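Local structure of probable dehydrogenase (Bordetella bronchiseptica, 3MOI) at residues V116-G121 / R360-G365; M147-N152 / V302-C307; Q178-I183 / E370-V375; I194-A199 / M217-D222. The protein is a probable dehydrogenase of the GFO/IDH/MocA type, presumably using a nicotinamide cofactor held by its Rossmann fold to oxidise or reduce a substrate not yet identified. One frame throughout, in Å; residues are numbered along the deposited sequence.

Contact 1: V116-G121 / R360-G365; sequences VHLVVG and RDARWG
Val-120 and Arg-360 make the tight half of this contact, where a short strand meets the peptide just ahead of a helix. Val-120 N donates to Arg-360 O at 3.0 Å with an N-H...O angle of 151°, and the donor lies nearly on the extension of the C=O bond. The same oxygen takes a CA-H...O contact from Val-119 CA at 3.3 Å, so one carbonyl holds two successive residues of the strand. Val-120 CG1 packs against this carbonyl too, 3.2 Å from Arg-360 O. In return, Leu-118 O faces Asp-361 CA at 3.6 Å. Leu-118 CG stands anti to its own N (chi1 178°), which carries CD2 to Ala-362 N at 3.6 Å and, more loosely, to Ala-362 CB at 4.2 Å. The CB and CD of Arg-360 border Val-120 O, but the chain then runs on, extended from CG to NE, to a salt bridge with Glu-347. Arg-360 CG lies over one face of the Trp-364 ring, offset toward the rim. Packing slackens toward the solvent side. Asp-361 directs its carboxylate off the strand, and OD1 takes Trp-364 N at 3.0 Å from above the carboxylate plane, an N-cap bond on the first turn. Arg-363 is exposed and pairs with Glu-112 on helix 101-114, whose Ile-108 and Val-111 cover the Leu-118 and Ala-362 side. The parallel sheet bordered by strand 118-120 has the 3-2-1-4-5-6 strand order of a Rossmann fold, and here the capped start of helix 362-381 docks against its outermost strand.

Contact 2: M147-N152 / V302-C307; sequences MLNCFN and VMLVTC
Met-147 begins the pairing by accepting Thr-306 N at its O, 2.9 Å away. With CG between the backbone N and carbonyl carbon (chi1 76°) and the chain straight beyond it, its CG and CE pass obliquely over the methyl of Thr-306, CE at 3.8 Å from CG2. Leu-148 turns to the other face, its CG 4.2 Å from Val-305 CG2. Asn-149 exchanges two backbone bonds with Leu-304, the one from Leu-304 N to Asn-149 O being 2.8 Å long and almost straight (177°). Its ND2 reaches past the strand pair to Tyr-153 OH of the second subunit. Cys-150 lays SG against Met-303 CG at 3.8 Å, on the face covered by helix 179-190. Phe-151 closes the register with another pair of bonds to Val-302; both methyls of that valine lie by the far end of the ring, CG2 3.3 Å from CE1, while Leu-304 CD1 sits at the ring edge. The Phe-151 ring also meets Phe-151 of the second subunit. Five backbone bonds thus satisfy the shared edge of this antiparallel pair, while the face bearing Met-147, Asn-149 and Phe-151 supplies mostly apolar surface, with one hydrogen bond from the Asn-149 amide, to the dimer interface.

Contact 3: Q178-I183 / E370-V375; sequences QLPHQI and EVCLAV
Ile-183 and Val-371 run alongside one another, pointing opposite ways, and make the closest approach between these two helical segments, Ile-183 CD1 lying 3.5 Å from Val-371 CG1. The isoleucine sets CG1 beside its backbone N (chi1 -65°) and runs on extended (chi2 170°), so CD1 projects between Val-371 and Cys-372, touching Cys-372 SG at 4.0 Å. Its other branch, CG2, flanks the same Val-371 CG1 at 3.9 Å. Val-371 answers by placing CG1 opposite its own N, within reach of both isoleucine branches. Cys-372 keeps SG anti to its carbonyl carbon and meets the Pro-180 ring at CG, 3.9 Å away; the one sulfur thus touches both Pro-180 CG and Ile-183 CD1. Leu-179 adds a looser touch, CD2 to Val-375 CG1 at 4.3 Å, from a rotamer that fits no staggered position well. No hydrogen bond crosses. With axes 10.5 Å apart and steeply inclined at 117°, the segments meet through side chains alone. Helix 174-177 packs on Leu-179, Cys-372 and Val-375 through Ile-174 and Ile-175, and the strands of the mixed sheet lie beneath: Met-228 and Ile-194 touch Ile-183, while Ala-199 and Thr-201 touch Val-375.

Contact 4: I194-A199 / M217-D222; sequences ITAVRA and MLTLED
Thr-219 O is gripped by three donors from one corner of the opposite strand. Thr-195 N makes the strong bond, 2.8 Å and nearly in line with the C=O; Ala-196 N and Thr-195 OG1 each add a weak one at 3.3 Å. The hydroxyl gets there because chi1 of 54° sets OG1 between the backbone N and carbonyl carbon of Thr-195, which also sends CG2 out to Glu-221 CB at 3.8 Å, the two side chains crossing at about a right angle. Past this irregularity the pairing is regular: Thr-219 N returns a bond to Ala-196 O, and Arg-198 and Met-217 exchange two, Arg-198 N to Met-217 O being the straighter at 174°. Ala-196 CB lies 3.8 Å from Thr-219 CB on the face turned to the second subunit. There the arginine, bent at chi2 (60°), leads its guanidinium away from Met-217: NE binds Gln-384 and NH2 binds Thr-219 OG1, both of the second subunit, and the reciprocal bond reaches Thr-219 of this chain. Ile-194, Val-197, Leu-218 and Leu-220 lie on the other face. Ile-194 CG1 rests 3.7 Å from Leu-220 CD2 and its CD1 4.1 Å from Leu-218 CD2, beneath helices 179-190 and 362-381. Two residues, Thr-195 and Ala-196, set against the single Thr-219 define a classic beta bulge, here in an antiparallel hairpin of the mixed sheet in the GFO/IDH/MocA C-terminal domain.

Helix 362-381 ties contact 1 to contact 3: its first turn meets the Rossmann sheet, and a later turn packs on helix 179-190, with the two centres 16 Å apart. Contact 3 in turn rests on contact 4, where Ile-183 CG2 lies 3.8 Å from Ile-194 CD1 and Ala-374 CB 3.8 Å from Val-197 CG2. It also touches contact 2 through Gln-182 NE2, 4.0 Å from Phe-151 CA. Contacts 2 and 4, centres 14 Å apart, belong to one mixed sheet and both reach the second subunit. The cofactor probably lies by the glycine-rich turn at Gly-9, Gly-11 and Gly-14, in the domain contact 1 joins to the rest.

Contact 1: V116-G121 / R360-G365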
loop_
_atom_site.group_PDB
_atom_site.type_symbol
_atom_site.label_atom_id
_atom_site.label_comp_id
_atom_site.label_asym_id
_atom_site.label_seq_id
_atom_site.Cartn_x
_atom_site.Cartn_y
_atom_site.Cartn_z
ATOM N N VAL A 116 9.116 18.295 34.360
ATOM C CA VAL A 116 9.624 16.947 34.166
ATOM C C VAL A 116 9.650 16.551 32.690
ATOM O O VAL A 116 9.011 17.208 31.878
ATOM C CB VAL A 116 8.829 15.898 35.005
ATOM C CG1 VAL A 116 8.835 16.277 36.496
ATOM C CG2 VAL A 116 7.491 15.659 34.453
ATOM N N HIS A 117 10.380 15.488 32.352
ATOM C CA HIS A 117 10.376 14.956 31.010
ATOM C C HIS A 117 9.453 13.783 30.896
ATOM O O HIS A 117 9.439 12.935 31.791
ATOM C CB HIS A 117 11.754 14.508 30.590
ATOM C CG HIS A 117 12.718 15.640 30.475
ATOM N ND1 HIS A 117 13.669 15.922 31.446
ATOM C CD2 HIS A 117 12.839 16.603 29.539
ATOM C CE1 HIS A 117 14.361 16.985 31.081
ATOM N NE2 HIS A 117 13.887 17.405 29.922
ATOM N N LEU A 118 8.740 13.720 29.770
ATOM C CA LEU A 118 7.811 12.658 29.474
ATOM C C LEU A 118 8.069 12.124 28.123
ATOM O O LEU A 118 8.181 12.872 27.231
ATOM C CB LEU A 118 6.343 13.182 29.428
ATOM C CG LEU A 118 5.316 12.066 29.048
ATOM C CD1 LEU A 118 3.956 12.116 29.906
ATOM C CD2 LEU A 118 5.027 12.109 27.593
ATOM N N VAL A 119 8.064 10.820 27.950
ATOM C CA VAL A 119 8.078 10.201 26.647
ATOM C C VAL A 119 6.903 9.226 26.551
ATOM O O VAL A 119 6.641 8.492 27.505
ATOM C CB VAL A 119 9.371 9.341 26.491
ATOM C CG1 VAL A 119 9.218 8.222 25.357
ATOM C CG2 VAL A 119 10.587 10.205 26.298
ATOM N N VAL A 120 6.277 9.094 25.383
ATOM C CA VAL A 120 5.325 7.988 25.159
ATOM C C VAL A 120 5.828 6.967 24.143
ATOM O O VAL A 120 6.238 7.420 23.095
ATOM C CB VAL A 120 3.936 8.642 24.733
ATOM C CG1 VAL A 120 3.995 10.142 24.559
ATOM C CG2 VAL A 120 3.259 7.975 23.555
ATOM N N GLY A 121 5.805 5.634 24.288
ATOM C CA GLY A 121 5.545 4.819 25.492
ATOM C C GLY A 121 5.990 3.381 25.199
ATOM O O GLY A 121 5.649 2.449 25.868
ATOM N N ARG A 360 8.930 12.558 21.457
ATOM C CA ARG A 360 7.613 12.074 21.698
ATOM C C ARG A 360 7.066 12.507 23.072
ATOM O O ARG A 360 6.789 11.691 23.990
ATOM C CB ARG A 360 7.580 10.569 21.555
ATOM C CG ARG A 360 8.050 10.084 20.162
ATOM C CD ARG A 360 8.299 8.593 20.103
ATOM N NE ARG A 360 9.035 8.280 18.876
ATOM C CZ ARG A 360 10.331 8.532 18.651
ATOM N NH1 ARG A 360 11.119 9.062 19.583
ATOM N NH2 ARG A 360 10.845 8.217 17.481
ATOM N N ASP A 361 6.866 13.807 23.199
ATOM C CA ASP A 361 6.447 14.332 24.469
ATOM C C ASP A 361 4.906 14.289 24.551
ATOM O O ASP A 361 4.225 13.639 23.757
ATOM C CB ASP A 361 6.990 15.746 24.626
ATOM C CG ASP A 361 6.224 16.741 23.797
ATOM O OD1 ASP A 361 5.758 16.378 22.679
ATOM O OD2 ASP A 361 6.032 17.879 24.310
ATOM N N ALA A 362 4.351 14.977 25.528
ATOM C CA ALA A 362 2.883 14.908 25.731
ATOM C C ALA A 362 2.176 15.579 24.540
ATOM O O ALA A 362 1.149 15.064 24.109
ATOM C CB ALA A 362 2.481 15.464 27.030
ATOM N N ARG A 363 2.763 16.646 23.956
ATOM C CA ARG A 363 2.139 17.323 22.829
ATOM C C ARG A 363 2.161 16.463 21.594
ATOM O O ARG A 363 1.290 16.562 20.793
ATOM C CB ARG A 363 2.790 18.657 22.539
ATOM C CG ARG A 363 2.338 19.765 23.481
ATOM C CD ARG A 363 3.393 20.863 23.625
ATOM N NE ARG A 363 3.043 21.784 24.680
ATOM C CZ ARG A 363 2.164 22.791 24.556
ATOM N NH1 ARG A 363 1.569 23.021 23.415
ATOM N NH2 ARG A 363 1.900 23.578 25.596
ATOM N N TRP A 364 3.147 15.603 21.449
ATOM C CA TRP A 364 3.238 14.763 20.313
ATOM C C TRP A 364 2.174 13.720 20.457
ATOM O O TRP A 364 1.493 13.388 19.516
ATOM C CB TRP A 364 4.621 14.164 20.287
ATOM C CG TRP A 364 4.820 12.948 19.456
ATOM C CD1 TRP A 364 4.362 11.682 19.713
ATOM C CD2 TRP A 364 5.662 12.837 18.321
ATOM N NE1 TRP A 364 4.779 10.813 18.727
ATOM C CE2 TRP A 364 5.594 11.502 17.872
ATOM C CE3 TRP A 364 6.450 13.745 17.614
ATOM C CZ2 TRP A 364 6.310 11.063 16.794
ATOM C CZ3 TRP A 364 7.134 13.314 16.555
ATOM C CH2 TRP A 364 7.063 11.993 16.132
ATOM N N GLY A 365 2.035 13.187 21.651
ATOM C CA GLY A 365 0.938 12.266 21.991
ATOM C C GLY A 365 -0.453 12.819 21.685
ATOM O O GLY A 365 -1.250 12.156 20.957
#

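Contact 2: M147-N152 / V302-C307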
loop_
_atom_site.group_PDB
_atom_site.type_symbol
_atom_site.label_atom_id
_atom_site.label_comp_id
_atom_site.label_asym_id
_atom_site.label_seq_id
_atom_site.Cartn_x
_atom_site.Cartn_y
_atom_site.Cartn_z
ATOM N N MET A 147 6.537 10.635 -0.891
ATOM C CA MET A 147 5.395 9.882 -0.452
ATOM C C MET A 147 5.860 8.707 0.369
ATOM O O MET A 147 6.937 8.269 0.179
ATOM C CB MET A 147 4.509 9.441 -1.632
ATOM C CG MET A 147 4.985 8.241 -2.540
ATOM S SD MET A 147 3.797 7.775 -3.839
ATOM C CE MET A 147 4.877 6.579 -4.590
ATOM N N LEU A 148 5.073 8.253 1.329
ATOM C CA LEU A 148 5.345 7.021 2.049
ATOM C C LEU A 148 4.233 6.032 1.824
ATOM O O LEU A 148 3.098 6.425 1.658
ATOM C CB LEU A 148 5.363 7.282 3.547
ATOM C CG LEU A 148 6.614 7.886 4.171
ATOM C CD1 LEU A 148 6.515 9.391 3.992
ATOM C CD2 LEU A 148 6.655 7.491 5.576
ATOM N N ASN A 149 4.541 4.746 1.912
ATOM C CA ASN A 149 3.506 3.712 1.848
ATOM C C ASN A 149 3.680 2.720 2.975
ATOM O O ASN A 149 4.655 2.057 3.030
ATOM C CB ASN A 149 3.631 3.035 0.492
ATOM C CG ASN A 149 2.513 2.049 0.202
ATOM O OD1 ASN A 149 1.518 1.989 0.913
ATOM N ND2 ASN A 149 2.667 1.280 -0.878
ATOM N N CYS A 150 2.762 2.644 3.915
ATOM C CA CYS A 150 2.884 1.716 5.025
ATOM C C CYS A 150 1.697 0.804 5.005
ATOM O O CYS A 150 0.583 1.308 4.946
ATOM C CB CYS A 150 2.855 2.490 6.377
ATOM S SG CYS A 150 4.091 3.823 6.367
ATOM N N PHE A 151 1.896 -0.501 5.172
ATOM C CA PHE A 151 0.755 -1.380 5.417
ATOM C C PHE A 151 1.137 -2.492 6.370
ATOM O O PHE A 151 2.301 -2.798 6.531
ATOM C CB PHE A 151 0.147 -1.935 4.106
ATOM C CG PHE A 151 1.137 -2.682 3.267
ATOM C CD1 PHE A 151 1.987 -2.001 2.402
ATOM C CD2 PHE A 151 1.288 -4.066 3.409
ATOM C CE1 PHE A 151 2.937 -2.662 1.672
ATOM C CE2 PHE A 151 2.260 -4.756 2.688
ATOM C CZ PHE A 151 3.084 -4.059 1.808
ATOM N N ASN A 152 0.147 -3.066 7.041
ATOM C CA ASN A 152 0.357 -4.136 7.994
ATOM C C ASN A 152 -0.924 -4.908 7.952
ATOM O O ASN A 152 -1.940 -4.327 8.172
ATOM C CB ASN A 152 0.579 -3.560 9.374
ATOM C CG ASN A 152 1.293 -4.544 10.327
ATOM O OD1 ASN A 152 1.551 -5.676 9.961
ATOM N ND2 ASN A 152 1.594 -4.094 11.572
ATOM N N VAL A 302 5.118 -3.286 6.513
ATOM C CA VAL A 302 6.144 -2.742 5.687
ATOM C C VAL A 302 5.968 -1.272 5.481
ATOM O O VAL A 302 4.886 -0.759 5.534
ATOM C CB VAL A 302 6.290 -3.462 4.322
ATOM C CG1 VAL A 302 5.674 -4.913 4.337
ATOM C CG2 VAL A 302 5.877 -2.586 3.210
ATOM N N MET A 303 7.070 -0.589 5.242
ATOM C CA MET A 303 7.088 0.837 5.188
ATOM C C MET A 303 8.032 1.225 4.068
ATOM O O MET A 303 9.232 1.048 4.214
ATOM C CB MET A 303 7.557 1.372 6.549
ATOM C CG MET A 303 6.477 1.211 7.701
ATOM S SD MET A 303 6.810 1.996 9.339
ATOM C CE MET A 303 8.103 3.011 8.846
ATOM N N LEU A 304 7.475 1.725 2.960
ATOM C CA LEU A 304 8.206 2.094 1.751
ATOM C C LEU A 304 8.279 3.616 1.522
ATOM O O LEU A 304 7.277 4.258 1.211
ATOM C CB LEU A 304 7.532 1.413 0.511
ATOM C CG LEU A 304 7.610 -0.140 0.443
ATOM C CD1 LEU A 304 6.469 -0.852 -0.256
ATOM C CD2 LEU A 304 8.919 -0.529 -0.207
ATOM N N VAL A 305 9.463 4.198 1.645
ATOM C CA VAL A 305 9.568 5.662 1.644
ATOM C C VAL A 305 10.107 6.042 0.326
ATOM O O VAL A 305 11.217 5.677 0.033
ATOM C CB VAL A 305 10.549 6.120 2.711
ATOM C CG1 VAL A 305 10.704 7.620 2.726
ATOM C CG2 VAL A 305 10.129 5.538 4.020
ATOM N N THR A 306 9.372 6.756 -0.499
ATOM C CA THR A 306 9.946 7.011 -1.767
ATOM C C THR A 306 10.470 8.450 -1.853
ATOM O O THR A 306 9.742 9.444 -1.758
ATOM C CB THR A 306 9.050 6.454 -2.984
ATOM O OG1 THR A 306 8.665 7.477 -3.883
ATOM C CG2 THR A 306 7.944 5.667 -2.561
ATOM N N CYS A 307 11.793 8.549 -1.954
ATOM C CA CYS A 307 12.455 9.827 -2.082
ATOM C C CYS A 307 12.931 10.085 -3.498
ATOM O O CYS A 307 12.859 9.224 -4.329
ATOM C CB CYS A 307 13.604 9.905 -1.115
ATOM S SG CYS A 307 13.232 9.227 0.499
#

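Contact 3: Q178-I183 / E370-V375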
loop_
_atom_site.group_PDB
_atom_site.type_symbol
_atom_site.label_atom_id
_atom_site.label_comp_id
_atom_site.label_asym_id
_atom_site.label_seq_id
_atom_site.Cartn_x
_atom_site.Cartn_y
_atom_site.Cartn_z
ATOM N N GLN A 178 -3.339 0.269 17.280
ATOM C CA GLN A 178 -2.449 -0.136 16.184
ATOM C C GLN A 178 -2.042 1.057 15.266
ATOM O O GLN A 178 -0.864 1.345 15.027
ATOM C CB GLN A 178 -3.113 -1.252 15.407
ATOM C CG GLN A 178 -3.225 -2.612 16.173
ATOM C CD GLN A 178 -1.832 -3.275 16.338
ATOM O OE1 GLN A 178 -1.103 -3.015 17.308
ATOM N NE2 GLN A 178 -1.446 -4.060 15.359
ATOM N N LEU A 179 -3.017 1.777 14.771
ATOM C CA LEU A 179 -2.741 2.888 13.903
ATOM C C LEU A 179 -1.700 3.875 14.515
ATOM O O LEU A 179 -0.870 4.425 13.806
ATOM C CB LEU A 179 -4.061 3.588 13.623
ATOM C CG LEU A 179 -4.744 3.292 12.291
ATOM C CD1 LEU A 179 -4.490 1.882 11.744
ATOM C CD2 LEU A 179 -6.242 3.669 12.295
ATOM N N PRO A 180 -1.722 4.082 15.845
ATOM C CA PRO A 180 -0.711 5.017 16.335
ATOM C C PRO A 180 0.725 4.597 15.984
ATOM O O PRO A 180 1.588 5.453 15.754
ATOM C CB PRO A 180 -0.966 5.096 17.867
ATOM C CG PRO A 180 -2.425 4.889 17.992
ATOM C CD PRO A 180 -2.749 3.813 16.852
ATOM N N HIS A 181 0.979 3.306 15.873
ATOM C CA HIS A 181 2.318 2.866 15.468
ATOM C C HIS A 181 2.691 3.361 14.064
ATOM O O HIS A 181 3.818 3.809 13.828
ATOM C CB HIS A 181 2.430 1.349 15.557
ATOM C CG HIS A 181 2.327 0.802 16.942
ATOM N ND1 HIS A 181 3.087 1.283 17.998
ATOM C CD2 HIS A 181 1.623 -0.250 17.429
ATOM C CE1 HIS A 181 2.790 0.605 19.096
ATOM N NE2 HIS A 181 1.927 -0.354 18.773
ATOM N N GLN A 182 1.743 3.378 13.160
ATOM C CA GLN A 182 2.036 3.866 11.838
ATOM C C GLN A 182 2.089 5.376 11.857
ATOM O O GLN A 182 2.965 5.990 11.255
ATOM C CB GLN A 182 0.978 3.365 10.845
ATOM C CG GLN A 182 1.024 1.861 10.655
ATOM C CD GLN A 182 -0.079 1.303 9.869
ATOM O OE1 GLN A 182 -1.206 1.610 10.125
ATOM N NE2 GLN A 182 0.222 0.430 8.907
ATOM N N ILE A 183 1.160 6.000 12.567
ATOM C CA ILE A 183 1.108 7.416 12.538
ATOM C C ILE A 183 2.411 7.917 13.131
ATOM O O ILE A 183 3.022 8.808 12.586
ATOM C CB ILE A 183 -0.079 7.953 13.334
ATOM C CG1 ILE A 183 -1.416 7.529 12.712
ATOM C CG2 ILE A 183 -0.036 9.503 13.469
ATOM C CD1 ILE A 183 -2.600 7.844 13.638
ATOM N N GLU A 370 -5.103 13.281 18.040
ATOM C CA GLU A 370 -6.003 14.039 17.140
ATOM C C GLU A 370 -6.036 13.426 15.799
ATOM O O GLU A 370 -7.059 13.441 15.145
ATOM C CB GLU A 370 -5.637 15.491 17.015
ATOM C CG GLU A 370 -5.934 16.261 18.286
ATOM C CD GLU A 370 -5.354 17.658 18.324
ATOM O OE1 GLU A 370 -4.679 18.073 17.359
ATOM O OE2 GLU A 370 -5.589 18.386 19.319
ATOM N N VAL A 371 -4.914 12.862 15.369
ATOM C CA VAL A 371 -4.909 12.214 14.066
ATOM C C VAL A 371 -5.815 10.972 14.093
ATOM O O VAL A 371 -6.608 10.772 13.194
ATOM C CB VAL A 371 -3.488 11.847 13.630
ATOM C CG1 VAL A 371 -3.525 10.964 12.412
ATOM C CG2 VAL A 371 -2.640 13.140 13.411
ATOM N N CYS A 372 -5.726 10.158 15.132
ATOM C CA CYS A 372 -6.724 9.096 15.289
ATOM C C CYS A 372 -8.174 9.617 15.225
ATOM O O CYS A 372 -9.020 9.030 14.531
ATOM C CB CYS A 372 -6.573 8.395 16.630
ATOM S SG CYS A 372 -5.007 7.507 16.837
ATOM N N LEU A 373 -8.483 10.710 15.923
ATOM C CA LEU A 373 -9.872 11.230 15.899
ATOM C C LEU A 373 -10.260 11.636 14.492
ATOM O O LEU A 373 -11.411 11.458 14.092
ATOM C CB LEU A 373 -10.098 12.411 16.874
ATOM C CG LEU A 373 -9.946 12.012 18.383
ATOM C CD1 LEU A 373 -9.882 13.210 19.341
ATOM C CD2 LEU A 373 -11.015 11.033 18.839
ATOM N N ALA A 374 -9.305 12.122 13.719
ATOM C CA ALA A 374 -9.598 12.599 12.391
ATOM C C ALA A 374 -9.864 11.405 11.467
ATOM O O ALA A 374 -10.704 11.480 10.548
ATOM C CB ALA A 374 -8.474 13.513 11.880
ATOM N N VAL A 375 -9.219 10.278 11.739
ATOM C CA VAL A 375 -9.542 9.025 11.040
ATOM C C VAL A 375 -10.993 8.621 11.334
ATOM O O VAL A 375 -11.754 8.252 10.414
ATOM C CB VAL A 375 -8.585 7.890 11.442
ATOM C CG1 VAL A 375 -9.136 6.535 10.965
ATOM C CG2 VAL A 375 -7.144 8.175 10.856
#

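Contact 4: I194-A199 / M217-D222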
loop_
_atom_site.group_PDB
_atom_site.type_symbol
_atom_site.label_atom_id
_atom_site.label_comp_id
_atom_site.label_asym_id
_atom_site.label_seq_id
_atom_site.Cartn_x
_atom_site.Cartn_y
_atom_site.Cartn_z
ATOM N N ILE A 194 1.158 16.304 10.223
ATOM C CA ILE A 194 0.093 15.788 9.437
ATOM C C ILE A 194 -0.976 16.866 9.369
ATOM O O ILE A 194 -1.537 17.223 10.385
ATOM C CB ILE A 194 -0.443 14.521 10.110
ATOM C CG1 ILE A 194 0.660 13.459 10.107
ATOM C CG2 ILE A 194 -1.646 14.059 9.396
ATOM C CD1 ILE A 194 0.426 12.215 10.910
ATOM N N THR A 195 -1.269 17.372 8.195
ATOM C CA THR A 195 -2.221 18.504 8.033
ATOM C C THR A 195 -3.550 18.105 7.430
ATOM O O THR A 195 -4.468 18.892 7.437
ATOM C CB THR A 195 -1.677 19.632 7.115
ATOM O OG1 THR A 195 -1.292 19.050 5.867
ATOM C CG2 THR A 195 -0.448 20.312 7.750
ATOM N N ALA A 196 -3.690 16.894 6.917
ATOM C CA ALA A 196 -5.036 16.464 6.503
ATOM C C ALA A 196 -5.136 14.932 6.516
ATOM O O ALA A 196 -4.142 14.243 6.384
ATOM C CB ALA A 196 -5.385 17.027 5.125
ATOM N N VAL A 197 -6.350 14.428 6.660
ATOM C CA VAL A 197 -6.620 13.009 6.831
ATOM C C VAL A 197 -7.852 12.643 6.036
ATOM O O VAL A 197 -8.951 13.184 6.311
ATOM C CB VAL A 197 -6.946 12.661 8.267
ATOM C CG1 VAL A 197 -7.185 11.178 8.378
ATOM C CG2 VAL A 197 -5.867 13.123 9.198
ATOM N N ARG A 198 -7.666 11.730 5.078
ATOM C CA ARG A 198 -8.753 11.022 4.465
ATOM C C ARG A 198 -8.639 9.549 4.854
ATOM O O ARG A 198 -7.636 8.897 4.498
ATOM C CB ARG A 198 -8.671 11.165 2.944
ATOM C CG ARG A 198 -9.720 10.393 2.175
ATOM C CD ARG A 198 -11.159 10.825 2.547
ATOM N NE ARG A 198 -12.130 10.015 1.828
ATOM C CZ ARG A 198 -12.908 9.101 2.386
ATOM N NH1 ARG A 198 -12.862 8.943 3.693
ATOM N NH2 ARG A 198 -13.750 8.367 1.628
ATOM N N ALA A 199 -9.653 9.011 5.546
ATOM C CA ALA A 199 -9.633 7.590 5.957
ATOM C C ALA A 199 -11.019 6.932 5.904
ATOM O O ALA A 199 -12.013 7.620 5.973
ATOM C CB ALA A 199 -9.046 7.449 7.314
ATOM N N MET A 217 -5.105 8.072 3.720
ATOM C CA MET A 217 -4.133 8.894 3.098
ATOM C C MET A 217 -3.935 10.116 3.988
ATOM O O MET A 217 -4.881 10.939 4.227
ATOM C CB MET A 217 -4.526 9.340 1.685
ATOM C CG MET A 217 -3.212 9.750 0.922
ATOM S SD MET A 217 -3.242 10.277 -0.750
ATOM C CE MET A 217 -4.694 9.453 -0.987
ATOM N N LEU A 218 -2.696 10.276 4.407
ATOM C CA LEU A 218 -2.325 11.349 5.290
ATOM C C LEU A 218 -1.602 12.416 4.488
ATOM O O LEU A 218 -0.561 12.125 3.835
ATOM C CB LEU A 218 -1.387 10.798 6.373
ATOM C CG LEU A 218 -1.923 10.197 7.681
ATOM C CD1 LEU A 218 -3.224 9.549 7.565
ATOM C CD2 LEU A 218 -0.894 9.291 8.403
ATOM N N THR A 219 -2.102 13.635 4.515
ATOM C CA THR A 219 -1.379 14.699 3.851
ATOM C C THR A 219 -0.376 15.366 4.834
ATOM O O THR A 219 -0.734 15.767 5.924
ATOM C CB THR A 219 -2.318 15.759 3.315
ATOM O OG1 THR A 219 -3.218 15.141 2.392
ATOM C CG2 THR A 219 -1.514 16.891 2.623
ATOM N N LEU A 220 0.874 15.481 4.428
ATOM C CA LEU A 220 1.861 16.108 5.245
ATOM C C LEU A 220 2.016 17.548 4.766
ATOM O O LEU A 220 1.367 18.046 3.873
ATOM C CB LEU A 220 3.164 15.346 5.197
ATOM C CG LEU A 220 3.104 13.856 5.529
ATOM C CD1 LEU A 220 4.478 13.270 5.373
ATOM C CD2 LEU A 220 2.590 13.580 6.918
ATOM N N GLU A 221 2.888 18.251 5.390
ATOM C CA GLU A 221 2.731 19.673 5.479
ATOM C C GLU A 221 3.435 20.308 4.316
ATOM O O GLU A 221 3.003 21.372 3.871
ATOM C CB GLU A 221 3.274 20.073 6.841
ATOM C CG GLU A 221 3.645 21.450 7.138
ATOM C CD GLU A 221 4.272 21.476 8.604
ATOM O OE1 GLU A 221 5.119 20.550 9.000
ATOM O OE2 GLU A 221 3.837 22.404 9.351
ATOM N N ASP A 222 4.492 19.678 3.789
ATOM C CA ASP A 222 5.157 20.250 2.598
ATOM C C ASP A 222 4.504 19.743 1.312
ATOM O O ASP A 222 5.000 20.005 0.251
ATOM C CB ASP A 222 6.688 20.008 2.607
ATOM C CG ASP A 222 7.080 18.547 2.246
ATOM O OD1 ASP A 222 6.151 17.689 2.181
ATOM O OD2 ASP A 222 8.311 18.259 2.029
#